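Long-range contact in probable fimbrial chaperone YadV (Escherichia coli K-12, PDB 5GHU), which probably acts as a periplasmic chaperone for pilus subunits during assembly of fimbriae that could contribute to adhesion to various surfaces: residues A[149-153]-A[186-192]. Residues are numbered along the deposited sequence; the frame is centred on the assembly and turned at random.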
loop_
_atom_site.group_PDB
_atom_site.type_symbol
_atom_site.label_atom_id
_atom_site.label_comp_id
_atom_site.label_asym_id
_atom_site.label_seq_id
_atom_site.Cartn_x
_atom_site.Cartn_y
_atom_site.Cartn_z
ATOM N N ALA A 149 -4.858 -12.606 -21.729
ATOM C CA ALA A 149 -3.731 -13.093 -20.938
ATOM C C ALA A 149 -3.745 -12.550 -19.536
ATOM O O ALA A 149 -4.088 -11.363 -19.298
ATOM C CB ALA A 149 -2.423 -12.735 -21.630
ATOM N N SER A 150 -3.413 -13.423 -18.567
ATOM C CA SER A 150 -3.204 -12.961 -17.201
ATOM C C SER A 150 -2.233 -13.872 -16.503
ATOM O O SER A 150 -1.944 -14.942 -17.005
ATOM C CB SER A 150 -4.525 -12.922 -16.433
ATOM O OG SER A 150 -5.130 -14.168 -16.575
ATOM N N LEU A 151 -1.750 -13.417 -15.343
ATOM C CA LEU A 151 -0.783 -14.151 -14.553
ATOM C C LEU A 151 -1.422 -14.476 -13.232
ATOM O O LEU A 151 -2.112 -13.638 -12.659
ATOM C CB LEU A 151 0.459 -13.345 -14.290
ATOM C CG LEU A 151 1.099 -12.935 -15.609
ATOM C CD1 LEU A 151 2.161 -11.904 -15.337
ATOM C CD2 LEU A 151 1.748 -14.160 -16.175
ATOM N N ARG A 152 -1.152 -15.679 -12.752
ATOM C CA ARG A 152 -1.498 -15.999 -11.360
ATOM C C ARG A 152 -0.226 -15.896 -10.527
ATOM O O ARG A 152 0.834 -16.432 -10.908
ATOM C CB ARG A 152 -2.108 -17.386 -11.267
ATOM C CG ARG A 152 -2.479 -17.829 -9.825
ATOM C CD ARG A 152 -1.392 -18.643 -9.112
ATOM N NE ARG A 152 -1.235 -19.960 -9.743
ATOM C CZ ARG A 152 -0.544 -20.974 -9.189
ATOM N NH1 ARG A 152 0.033 -20.834 -7.983
ATOM N NH2 ARG A 152 -0.470 -22.150 -9.836
ATOM N N VAL A 153 -0.318 -15.187 -9.425
ATOM C CA VAL A 153 0.850 -14.868 -8.619
ATOM C C VAL A 153 0.580 -15.406 -7.208
ATOM O O VAL A 153 -0.522 -15.226 -6.685
ATOM C CB VAL A 153 1.102 -13.363 -8.558
ATOM C CG1 VAL A 153 2.504 -13.042 -7.919
ATOM C CG2 VAL A 153 1.062 -12.763 -9.983
ATOM N N SER A 186 -1.318 -15.822 -0.055
ATOM C CA SER A 186 -2.479 -15.746 -0.946
ATOM C C SER A 186 -2.049 -15.732 -2.409
ATOM O O SER A 186 -0.860 -15.609 -2.720
ATOM C CB SER A 186 -3.255 -14.471 -0.630
ATOM O OG SER A 186 -2.570 -13.351 -1.242
ATOM N N ASP A 187 -3.050 -15.943 -3.241
ATOM C CA ASP A 187 -2.893 -15.798 -4.696
ATOM C C ASP A 187 -3.597 -14.549 -5.175
ATOM O O ASP A 187 -4.624 -14.137 -4.597
ATOM C CB ASP A 187 -3.542 -16.991 -5.416
ATOM C CG ASP A 187 -2.746 -18.266 -5.333
ATOM O OD1 ASP A 187 -1.724 -18.295 -4.684
ATOM O OD2 ASP A 187 -3.219 -19.286 -5.906
ATOM N N GLU A 188 -3.118 -13.952 -6.293
ATOM C CA GLU A 188 -3.846 -12.929 -6.982
ATOM C C GLU A 188 -3.617 -13.142 -8.489
ATOM O O GLU A 188 -2.506 -13.499 -8.863
ATOM C CB GLU A 188 -3.292 -11.535 -6.658
ATOM C CG GLU A 188 -3.721 -10.945 -5.385
ATOM C CD GLU A 188 -5.202 -10.812 -5.257
ATOM O OE1 GLU A 188 -5.945 -10.828 -6.277
ATOM O OE2 GLU A 188 -5.653 -10.759 -4.107
ATOM N N VAL A 189 -4.630 -12.864 -9.273
ATOM C CA VAL A 189 -4.500 -12.841 -10.742
ATOM C C VAL A 189 -4.303 -11.387 -11.202
ATOM O O VAL A 189 -4.994 -10.471 -10.735
ATOM C CB VAL A 189 -5.698 -13.450 -11.440
ATOM C CG1 VAL A 189 -5.584 -13.186 -12.987
ATOM C CG2 VAL A 189 -5.749 -14.953 -11.144
ATOM N N MET A 190 -3.368 -11.176 -12.144
ATOM C CA MET A 190 -3.099 -9.825 -12.617
ATOM C C MET A 190 -3.160 -9.894 -14.116
ATOM O O MET A 190 -2.567 -10.801 -14.739
ATOM C CB MET A 190 -1.718 -9.333 -12.122
ATOM C CG MET A 190 -1.612 -9.301 -10.604
ATOM S SD MET A 190 0.075 -8.793 -10.172
ATOM C CE MET A 190 0.186 -9.477 -8.522
ATOM N N LYS A 191 -3.921 -8.961 -14.693
ATOM C CA LYS A 191 -4.138 -8.888 -16.134
ATOM C C LYS A 191 -2.856 -8.455 -16.881
ATOM O O LYS A 191 -2.064 -7.659 -16.373
ATOM C CB LYS A 191 -5.273 -7.903 -16.443
ATOM C CG LYS A 191 -6.654 -8.454 -16.089
ATOM C CD LYS A 191 -7.792 -7.570 -16.636
ATOM C CE LYS A 191 -7.561 -7.228 -18.116
ATOM N NZ LYS A 191 -8.749 -6.623 -18.818
ATOM N N VAL A 192 -2.657 -9.010 -18.076
ATOM C CA VAL A 192 -1.550 -8.576 -18.964
ATOM C C VAL A 192 -2.188 -7.832 -20.127
ATOM O O VAL A 192 -3.006 -8.390 -20.864
ATOM C CB VAL A 192 -0.691 -9.754 -19.484
ATOM C CG1 VAL A 192 0.451 -9.244 -20.410
ATOM C CG2 VAL A 192 -0.081 -10.539 -18.308
#
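Leu151 and Met190 face each other as a hydrogen-bonded pair where two antiparallel strands join in the immunoglobulin-like C-terminal domain of this PapD-family chaperone. The strand axes come within 4.6 Å. Strand 186-191 is an edge strand of a three-stranded sheet, and residues 150-153 belong to its middle strand. Leu151 N gives a bond of 2.8 Å to Met190 O, and Met190 N returns one to Leu151 O. Val153 and Glu188 are paired in the same reciprocal way. Val192 N to Ala149 O extends the pairing by one bond of 3.0 Å.

Leu151, Val153 and Met190 point to the buried face, where Trp140 touches Leu151 and Val153, and Phe163 touches Met190. The extended Met190 chain crosses Val153 at about a right angle and sets CE 3.7 Å from Val153 CG2. The Leu151 side chain runs obliquely to that of Val192, with CG 3.8 Å from Val192 CG2.

The other face carries Ser150, Arg152 and Val189. Val189 CG1, anti to its own N (chi1 171°), lies 3.6 Å from Ser150 CB. Arg152 NH1 and Asp187 OD1 both hydrogen-bond to Thr154 OG1. Between themselves they form no salt bridge: Arg152 NH1 is 4.2 Å from Asp187 OD2, and no N-H points at that oxygen.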